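Local coordinates for monosaccharide ABC transporter substrate-binding protein, CUT2 family (Acidothermus cellulolyticus, PDB 4RU1) that binds myo-inositol and probably serves as the extracytoplasmic substrate-binding component of an ABC-type sugar transporter, at residues 210-213 against 214-217; 230-233 against 234-238; 190-193 against 194-198. All blocks are in the same frame, centred on the assembly; numbering follows the deposited sequence.

Interaction 1 of 3, residues 210-213 against 214-217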
ATOM      1  N   ILE A 210       7.657   9.086  -1.628  1.00 14.34           N
ATOM      2  CA  ILE A 210       7.170  10.468  -1.284  1.00 16.79           C
ATOM      3  C   ILE A 210       7.885  10.954  -0.021  1.00 13.60           C
ATOM      4  O   ILE A 210       8.238  12.156   0.125  1.00 14.95           O
ATOM      5  CB  ILE A 210       5.655  10.472  -1.059  1.00 16.89           C
ATOM      6  CG1 ILE A 210       4.883   9.895  -2.251  1.00 16.63           C
ATOM      7  CG2 ILE A 210       5.186  11.906  -0.816  1.00 15.76           C
ATOM      8  CD1 ILE A 210       5.282  10.472  -3.575  1.00 17.31           C
ATOM      9  N   ALA A 211       8.127  10.052   0.961  1.00 14.08           N
ATOM     10  CA  ALA A 211       8.989  10.361   2.070  1.00 12.21           C
ATOM     11  C   ALA A 211      10.295  10.992   1.668  1.00 13.60           C
ATOM     12  O   ALA A 211      10.694  12.000   2.291  1.00 13.60           O
ATOM     13  CB  ALA A 211       9.308   9.176   2.923  1.00 13.73           C
ATOM     14  N   GLN A 212      10.951  10.461   0.638  1.00 11.93           N
ATOM     15  CA  GLN A 212      12.237  11.015   0.216  1.00 13.30           C
ATOM     16  C   GLN A 212      12.125  12.437  -0.199  1.00 16.60           C
ATOM     17  O   GLN A 212      12.939  13.272   0.158  1.00 16.03           O
ATOM     18  CB  GLN A 212      12.870  10.186  -0.908  1.00 15.59           C
ATOM     19  CG  GLN A 212      12.976   8.724  -0.677  1.00 19.80           C
ATOM     20  CD  GLN A 212      13.646   8.435   0.623  1.00 21.67           C
ATOM     21  OE1 GLN A 212      14.732   8.972   0.850  1.00 21.54           O
ATOM     22  NE2 GLN A 212      13.026   7.579   1.508  1.00 19.36           N
ATOM     23  N   LEU A 213      11.066  12.753  -0.949  1.00 14.84           N
ATOM     24  CA  LEU A 213      10.813  14.071  -1.465  1.00 13.43           C
ATOM     25  C   LEU A 213      10.479  15.047  -0.328  1.00 16.70           C
ATOM     26  O   LEU A 213      10.822  16.198  -0.365  1.00 14.84           O
ATOM     27  CB  LEU A 213       9.629  13.983  -2.458  1.00 15.54           C
ATOM     28  CG  LEU A 213       9.978  13.130  -3.668  1.00 11.89           C
ATOM     29  CD1 LEU A 213       8.733  12.764  -4.506  1.00 14.48           C
ATOM     30  CD2 LEU A 213      11.054  13.782  -4.586  1.00 15.54           C
ATOM     31  N   ALA A 214       9.774  14.554   0.689  1.00 10.90           N
ATOM     32  CA  ALA A 214       9.408  15.360   1.803  1.00 12.43           C
ATOM     33  C   ALA A 214      10.638  15.759   2.648  1.00 14.80           C
ATOM     34  O   ALA A 214      10.736  16.899   3.128  1.00 14.03           O
ATOM     35  CB  ALA A 214       8.378  14.685   2.660  1.00 14.75           C
ATOM     36  N   ILE A 215      11.569  14.822   2.802  1.00 13.12           N
ATOM     37  CA  ILE A 215      12.773  15.091   3.600  1.00 16.30           C
ATOM     38  C   ILE A 215      13.525  16.241   2.879  1.00 15.94           C
ATOM     39  O   ILE A 215      14.013  17.166   3.520  1.00 16.24           O
ATOM     40  CB  ILE A 215      13.676  13.857   3.680  1.00 13.48           C
ATOM     41  CG1 ILE A 215      13.013  12.772   4.538  1.00 14.59           C
ATOM     42  CG2 ILE A 215      15.089  14.195   4.236  1.00 17.74           C
ATOM     43  CD1 ILE A 215      13.622  11.412   4.321  1.00 15.34           C
ATOM     44  N   GLN A 216      13.584  16.180   1.563  1.00 12.96           N
ATOM     45  CA  GLN A 216      14.267  17.192   0.816  1.00 13.87           C
ATOM     46  C   GLN A 216      13.520  18.534   0.826  1.00 17.55           C
ATOM     47  O   GLN A 216      14.135  19.635   1.028  1.00 16.18           O
ATOM     48  CB  GLN A 216      14.482  16.783  -0.627  1.00 18.22           C
ATOM     49  CG  GLN A 216      15.481  15.664  -0.840  1.00 19.47           C
ATOM     50  CD  GLN A 216      16.775  15.910  -0.047  1.00 33.40           C
ATOM     51  OE1 GLN A 216      17.125  15.158   0.855  1.00 33.27           O
ATOM     52  NE2 GLN A 216      17.476  16.980  -0.386  1.00 34.69           N
ATOM     53  N   ALA A 217      12.185  18.456   0.735  1.00 14.64           N
ATOM     54  CA  ALA A 217      11.284  19.639   0.842  1.00 12.57           C
ATOM     55  C   ALA A 217      11.381  20.366   2.152  1.00 15.37           C
ATOM     56  O   ALA A 217      11.422  21.595   2.157  1.00 16.26           O
ATOM     57  CB  ALA A 217       9.856  19.207   0.613  1.00 13.56           C
TER
HETATM   58  O   HOH W   1      15.664  12.391   0.842  1.00 29.99           O
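Four consecutive i to i+4 backbone hydrogen bonds tie residues 210-213 to 214-217 as one unbroken piece of alpha-helix. Ala214 N donates a hydrogen bond to Ile210 O at 2.9 Å, Ile215 N to Ala211 O at 3.0 Å and Ala217 N to Leu213 O at 2.9 Å. The bond from Gln216 N to Gln212 O is longer, 3.3 Å, and this carbonyl has a second donor: a water placed 2.9 Å from Gln212 O, which also donates to Gln216 OE1 at 3.1 Å. The water thus joins backbone to side chain on one flank of the helix. Gln216 reaches it because its chain bends at chi2 (-47°), and its OE1 also accepts a weak bond from Lys219. Helix 208-220 is the connection of a beta-alpha-beta unit, running from strand 202-205 to strand 226-230 in a lobe of the periplasmic binding protein fold. Its inner face is small: Ala211 and Ala214 rest on Thr205, and both also reach strand 226-230, which lets the helix lie close to the sheet. Ile215 sits on Ile227 of the same strand. With CG1 anti to its own carbonyl carbon (chi1 -70°), this isoleucine lays CG1 back along the helix, 3.3 Å from Ala211 O. Ala217 CB likewise lies 3.3 Å from Leu213 O. Leu213 points away from the following turn and packs against Gln183 and Val186 of helix 183-196, whereas Gln212, its chain bent at chi2, turns its NE2 to the carboxylate of Glu239.

Interaction 2 of 3, residues 230-233 against 234-238. With INS (1,2,3,4,5,6-hexahydroxy-cyclohexane), chain M.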
ATOM      1  N   PHE A 230       4.460   5.970   5.735  1.00 12.45           N
ATOM      2  CA  PHE A 230       4.086   4.600   5.496  1.00 11.00           C
ATOM      3  C   PHE A 230       5.138   3.976   4.592  1.00 13.60           C
ATOM      4  O   PHE A 230       5.573   4.635   3.583  1.00 14.21           O
ATOM      5  CB  PHE A 230       2.691   4.547   4.854  1.00 14.29           C
ATOM      6  CG  PHE A 230       1.574   4.875   5.766  1.00 13.73           C
ATOM      7  CD1 PHE A 230       1.324   6.163   6.216  1.00 15.41           C
ATOM      8  CD2 PHE A 230       0.737   3.884   6.182  1.00 13.72           C
ATOM      9  CE1 PHE A 230       0.292   6.407   7.068  1.00 14.92           C
ATOM     10  CE2 PHE A 230      -0.277   4.114   7.056  1.00 13.25           C
ATOM     11  CZ  PHE A 230      -0.550   5.375   7.493  1.00 18.12           C
ATOM     12  N   ASP A 231       5.519   2.713   4.864  1.00 13.30           N
ATOM     13  CA  ASP A 231       6.338   1.827   3.991  1.00 12.68           C
ATOM     14  C   ASP A 231       7.821   2.058   4.092  1.00 15.26           C
ATOM     15  O   ASP A 231       8.326   3.099   4.506  1.00 16.18           O
ATOM     16  CB  ASP A 231       5.945   1.984   2.487  1.00 13.65           C
ATOM     17  CG  ASP A 231       4.485   1.732   2.205  1.00 15.86           C
ATOM     18  OD1 ASP A 231       3.835   0.919   2.905  1.00 15.63           O
ATOM     19  OD2 ASP A 231       3.956   2.327   1.238  1.00 14.39           O
ATOM     20  N   PHE A 232       8.534   1.062   3.584  1.00 14.68           N
ATOM     21  CA  PHE A 232       9.966   1.122   3.424  1.00 14.59           C
ATOM     22  C   PHE A 232      10.337   1.234   1.962  1.00 14.17           C
ATOM     23  O   PHE A 232       9.618   0.734   1.126  1.00 19.12           O
ATOM     24  CB  PHE A 232      10.605  -0.184   3.973  1.00 23.74           C
ATOM     25  CG  PHE A 232      10.678  -0.244   5.466  1.00 22.62           C
ATOM     26  CD1 PHE A 232       9.587  -0.573   6.235  1.00 29.01           C
ATOM     27  CD2 PHE A 232      11.827   0.153   6.098  1.00 21.40           C
ATOM     28  CE1 PHE A 232       9.682  -0.614   7.627  1.00 35.13           C
ATOM     29  CE2 PHE A 232      11.926   0.171   7.499  1.00 24.15           C
ATOM     30  CZ  PHE A 232      10.852  -0.223   8.248  1.00 31.52           C
ATOM     31  N   ASN A 233      11.478   1.849   1.685  1.00 23.30           N
ATOM     32  CA  ASN A 233      12.284   1.550   0.494  1.00 19.07           C
ATOM     33  C   ASN A 233      13.738   1.399   0.954  1.00 20.80           C
ATOM     34  O   ASN A 233      13.996   1.353   2.176  1.00 22.08           O
ATOM     35  CB  ASN A 233      12.117   2.646  -0.579  1.00 20.09           C
ATOM     36  CG  ASN A 233      12.769   3.954  -0.202  1.00 27.32           C
ATOM     37  OD1 ASN A 233      13.346   4.114   0.871  1.00 20.36           O
ATOM     38  ND2 ASN A 233      12.620   4.929  -1.076  1.00 27.69           N
ATOM     39  N   THR A 234      14.661   1.352   0.010  1.00 21.82           N
ATOM     40  CA  THR A 234      16.016   1.022   0.322  1.00 22.56           C
ATOM     41  C   THR A 234      16.630   2.091   1.228  1.00 23.59           C
ATOM     42  O   THR A 234      17.586   1.812   1.979  1.00 22.96           O
ATOM     43  CB  THR A 234      16.900   0.840  -0.941  1.00 25.80           C
ATOM     44  OG1 THR A 234      16.886   2.014  -1.756  1.00 26.98           O
ATOM     45  CG2 THR A 234      16.394  -0.290  -1.776  1.00 23.39           C
ATOM     46  N   GLN A 235      16.064   3.323   1.163  1.00 17.11           N
ATOM     47  CA  GLN A 235      16.614   4.460   1.889  1.00 18.58           C
ATOM     48  C   GLN A 235      16.086   4.671   3.317  1.00 17.75           C
ATOM     49  O   GLN A 235      16.690   5.355   4.127  1.00 20.71           O
ATOM     50  CB  GLN A 235      16.369   5.733   1.071  1.00 22.26           C
ATOM     51  CG  GLN A 235      17.117   5.743  -0.261  1.00 25.64           C
ATOM     52  CD  GLN A 235      16.601   6.821  -1.173  1.00 41.74           C
ATOM     53  OE1 GLN A 235      17.244   7.845  -1.387  1.00 58.34           O
ATOM     54  NE2 GLN A 235      15.419   6.607  -1.695  1.00 27.18           N
ATOM     55  N   VAL A 236      14.903   4.113   3.596  1.00 16.94           N
ATOM     56  CA  VAL A 236      14.218   4.365   4.848  1.00 18.84           C
ATOM     57  C   VAL A 236      14.972   3.913   6.106  1.00 22.14           C
ATOM     58  O   VAL A 236      15.028   4.626   7.064  1.00 16.38           O
ATOM     59  CB  VAL A 236      12.798   3.774   4.755  1.00 16.80           C
ATOM     60  CG1 VAL A 236      12.135   3.763   6.116  1.00 21.76           C
ATOM     61  CG2 VAL A 236      11.954   4.644   3.816  1.00 18.60           C
ATOM     62  N   PRO A 237      15.543   2.719   6.134  1.00 17.77           N
ATOM     63  CA  PRO A 237      16.259   2.309   7.329  1.00 15.22           C
ATOM     64  C   PRO A 237      17.307   3.321   7.836  1.00 16.86           C
ATOM     65  O   PRO A 237      17.276   3.668   9.004  1.00 22.72           O
ATOM     66  CB  PRO A 237      16.881   0.974   6.916  1.00 20.42           C
ATOM     67  CG  PRO A 237      15.877   0.439   5.983  1.00 19.81           C
ATOM     68  CD  PRO A 237      15.486   1.633   5.139  1.00 19.80           C
ATOM     69  N   ALA A 238      18.196   3.754   6.951  1.00 21.54           N
ATOM     70  CA  ALA A 238      19.184   4.817   7.277  1.00 20.90           C
ATOM     71  C   ALA A 238      18.555   6.067   7.804  1.00 26.00           C
ATOM     72  O   ALA A 238      19.053   6.698   8.772  1.00 22.26           O
ATOM     73  CB  ALA A 238      20.002   5.149   6.060  1.00 23.15           C
TER
HETATM   74  C1  INS M 401       1.276   2.084  -0.570  1.00 11.78           C
HETATM   75  C2  INS M 401       1.817   3.219  -1.424  1.00 20.58           C
HETATM   76  C3  INS M 401       1.554   2.905  -2.897  1.00 15.87           C
HETATM   77  C4  INS M 401       0.114   2.540  -3.183  1.00 13.86           C
HETATM   78  C5  INS M 401      -0.342   1.379  -2.359  1.00 10.17           C
HETATM   79  C6  INS M 401      -0.136   1.591  -0.884  1.00 14.39           C
HETATM   80  O1  INS M 401       1.426   2.331   0.837  1.00 13.76           O
HETATM   81  O2  INS M 401       1.022   4.370  -1.091  1.00 20.99           O
HETATM   82  O3  INS M 401       1.905   4.103  -3.619  1.00 19.61           O
HETATM   83  O4  INS M 401      -0.072   2.250  -4.592  1.00 17.88           O
HETATM   84  O5  INS M 401      -1.750   1.100  -2.529  1.00 13.46           O
HETATM   85  O6  INS M 401      -0.471   0.394  -0.123  1.00 14.59           O
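Asn233 receives two backbone N-H groups of the next turn on its side-chain oxygen. Gln235 N donates to Asn233 OD1 at 2.8 Å, closing an Asx turn, and Val236 N adds a weak bond to the same OD1 at 3.1 Å. The donor at Gln235 stands well above the amide plane, 59° out of it. The side chain folds over its own backbone to get there, CG lying between N and the carbonyl carbon (chi1 71°). Val236 N also donates to Asn233 O at 3.2 Å, the bond of a type I beta turn from Asn233 to Val236, so its N-H is shared between two oxygens of one residue at the entry to helix 236-241. Replacing this asparagine by alanine would remove OD1, and Gln235 N would probably lose its acceptor while Val236 N kept the turn bond alone, leaving the turn freer to move. The apolar contacts lie on Phe232. Val236 CG1 comes within 3.6 Å of Phe232 CD2, the two side chains crossing at about a right angle, and Pro237 CD meets the ring edge at 4.1 Å from the same CD2. Helix 293-300 adds to this cluster, with Val295 against the phenylalanine and Ala296 against the proline. The remaining polar contact is with the ligand: O1 of myo-inositol donates to Asp231 OD2 at 2.6 Å, in a pocket where Asp33, Asn108, Gln151, Arg161 and Gln251 also bind it. A single residue, Phe232, separates a carboxylate that takes a substrate hydroxyl from a carboxamide oxygen that takes main-chain N-H groups, which implies that ligand recognition and helix capping are built into one short loop.

Interaction 3 of 3, residues 190-193 against 194-198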
ATOM      1  N   ILE A 190       5.350  20.332  -1.706  1.00 12.88           N
ATOM      2  CA  ILE A 190       5.496  20.180  -0.255  1.00 13.92           C
ATOM      3  C   ILE A 190       6.284  21.335   0.332  1.00 16.01           C
ATOM      4  O   ILE A 190       5.964  21.807   1.414  1.00 15.02           O
ATOM      5  CB  ILE A 190       6.145  18.824   0.144  1.00 12.38           C
ATOM      6  CG1 ILE A 190       5.236  17.683  -0.286  1.00 13.04           C
ATOM      7  CG2 ILE A 190       6.438  18.702   1.648  1.00 15.12           C
ATOM      8  CD1 ILE A 190       5.880  16.280  -0.218  1.00 13.48           C
ATOM      9  N   ALA A 191       7.395  21.728  -0.290  1.00 13.84           N
ATOM     10  CA  ALA A 191       8.178  22.831   0.303  1.00 13.10           C
ATOM     11  C   ALA A 191       7.383  24.125   0.423  1.00 14.30           C
ATOM     12  O   ALA A 191       7.504  24.813   1.428  1.00 17.04           O
ATOM     13  CB  ALA A 191       9.363  23.117  -0.602  1.00 16.83           C
ATOM     14  N   ALA A 192       6.613  24.437  -0.593  1.00 13.35           N
ATOM     15  CA  ALA A 192       5.760  25.634  -0.615  1.00 14.03           C
ATOM     16  C   ALA A 192       4.745  25.608   0.532  1.00 16.70           C
ATOM     17  O   ALA A 192       4.596  26.582   1.253  1.00 15.36           O
ATOM     18  CB  ALA A 192       5.113  25.784  -1.992  1.00 17.65           C
ATOM     19  N   LYS A 193       4.101  24.474   0.753  1.00 14.24           N
ATOM     20  CA  LYS A 193       3.119  24.352   1.795  0.50 17.17           C
ATOM     21  C   LYS A 193       3.791  24.563   3.146  1.00 15.36           C
ATOM     22  O   LYS A 193       3.278  25.262   4.001  1.00 15.57           O
ATOM     23  CB  LYS A 193       2.411  22.991   1.714  0.50 16.54           C
ATOM     24  CG  LYS A 193       1.436  22.780   2.845  0.50 17.99           C
ATOM     25  CD  LYS A 193       0.070  23.412   2.566  0.50 19.67           C
ATOM     26  CE  LYS A 193      -0.440  24.218   3.759  0.50 33.94           C
ATOM     27  NZ  LYS A 193       0.252  25.521   3.958  0.50 14.04           N
ATOM     28  N   LEU A 194       4.990  23.980   3.343  1.00 14.48           N
ATOM     29  CA  LEU A 194       5.702  24.161   4.614  1.00 17.49           C
ATOM     30  C   LEU A 194       6.102  25.622   4.846  1.00 16.10           C
ATOM     31  O   LEU A 194       6.024  26.131   6.004  1.00 17.40           O
ATOM     32  CB  LEU A 194       6.970  23.263   4.651  1.00 16.46           C
ATOM     33  CG  LEU A 194       6.575  21.784   4.678  1.00 18.92           C
ATOM     34  CD1 LEU A 194       7.807  20.870   4.642  1.00 20.79           C
ATOM     35  CD2 LEU A 194       5.682  21.379   5.860  1.00 16.01           C
ATOM     36  N   LYS A 195       6.587  26.288   3.800  1.00 14.97           N
ATOM     37  CA  LYS A 195       6.999  27.705   3.930  1.00 17.32           C
ATOM     38  C   LYS A 195       5.803  28.603   4.252  1.00 17.50           C
ATOM     39  O   LYS A 195       5.881  29.605   4.967  1.00 23.46           O
ATOM     40  CB  LYS A 195       7.647  28.175   2.574  1.00 21.35           C
ATOM     41  CG  LYS A 195       9.121  27.942   2.460  1.00 35.60           C
ATOM     42  CD  LYS A 195       9.732  28.834   1.375  1.00 52.48           C
ATOM     43  CE  LYS A 195       9.995  30.246   1.888  1.00 68.48           C
ATOM     44  NZ  LYS A 195      10.885  31.004   0.968  1.00102.40           N
ATOM     45  N   GLN A 196       4.671  28.257   3.658  1.00 15.65           N
ATOM     46  CA  GLN A 196       3.471  29.067   3.795  1.00 18.75           C
ATOM     47  C   GLN A 196       2.893  28.924   5.169  1.00 17.26           C
ATOM     48  O   GLN A 196       2.178  29.802   5.597  1.00 20.02           O
ATOM     49  CB  GLN A 196       2.480  28.685   2.687  1.00 19.00           C
ATOM     50  CG  GLN A 196       2.959  29.166   1.329  1.00 25.00           C
ATOM     51  CD  GLN A 196       2.345  28.517   0.049  1.00 27.30           C
ATOM     52  OE1 GLN A 196       1.486  27.647   0.077  1.00 25.20           O
ATOM     53  NE2 GLN A 196       2.889  28.938  -1.087  1.00 30.66           N
ATOM     54  N   ASP A 197       3.074  27.771   5.788  1.00 16.35           N
ATOM     55  CA  ASP A 197       2.561  27.573   7.128  1.00 16.98           C
ATOM     56  C   ASP A 197       3.616  26.913   8.045  1.00 20.28           C
ATOM     57  O   ASP A 197       3.688  25.645   8.209  1.00 17.46           O
ATOM     58  CB  ASP A 197       1.314  26.696   7.116  1.00 18.58           C
ATOM     59  CG  ASP A 197       0.590  26.719   8.424  1.00 17.36           C
ATOM     60  OD1 ASP A 197       1.129  27.250   9.419  1.00 16.99           O
ATOM     61  OD2 ASP A 197      -0.507  26.149   8.480  1.00 20.60           O
ATOM     62  N   PRO A 198       4.397  27.725   8.726  1.00 17.26           N
ATOM     63  CA  PRO A 198       5.451  27.192   9.558  1.00 23.54           C
ATOM     64  C   PRO A 198       4.965  26.464  10.820  1.00 21.41           C
ATOM     65  O   PRO A 198       5.767  25.755  11.483  1.00 24.83           O
ATOM     66  CB  PRO A 198       6.263  28.441   9.952  1.00 23.87           C
ATOM     67  CG  PRO A 198       5.940  29.472   8.946  1.00 27.52           C
ATOM     68  CD  PRO A 198       4.596  29.142   8.352  1.00 19.16           C
TER
HETATM   69  O   HOH W   2      -1.617  25.385   6.293  1.00 37.49           O
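Leu194 N, Lys195 N, Gln196 N and Asp197 N donate in turn to Ile190 O, Ala191 O, Ala192 O and Lys193 O over 2.9 to 3.1 Å, carrying the helix to its last turn. Asp197 is the first residue to leave helical geometry, and its N has a further, weak bond to Leu194 O at 3.4 Å. On the buried face Ile190 and Leu194 run alongside each other in the same direction, with Ile190 CG2 3.9 Å from Leu194 CD1. This pair forms part of the apolar side of helix 183-196, which connects strand 172-177 to strand 202-205 across the intervening strand 145-150, a crossover of the parallel part of the sheet in this lobe. Ile190 packs on Val149 of that central strand, and Leu194 on Val218 of helix 208-220 and on Ile200. Gln196 lies on the outer side, its extended chain laid back along the preceding turn with CG 3.1 Å from Ala192 O. Lys193 starts with CG anti to its backbone N (chi1 176°) and then bends along its length toward Asp197. A water donates to Asp197 OD2 at 2.6 Å; its further link to Lys193 NZ is weak and doubtful, since the lysine was modelled in two conformers. Asp197 OD1 is hydrogen-bonded to the hydroxyl OG of Ser199.

How the interactions relate
Along the chain the order is interaction 3, then interaction 1, then interaction 2, all in the same lobe around one mixed sheet. Interactions 3 and 1 lie on neighbouring helices, 183-196 and 208-220, with centres about 13 Å apart; they meet where Ala217 CB packs 3.6 Å from Ile190 CG2. Interaction 2 follows strand 226-230, its centre about 12 Å from that of interaction 1, and touches it through Gln212, whose NE2 is 3.9 Å from Val236 CG2. Interactions 2 and 3 do not touch, their nearest atoms being about 12 Å apart. Helix 208-220 therefore stands between the outlying helix 183-196 and the loop that delivers a ligand-binding carboxylate.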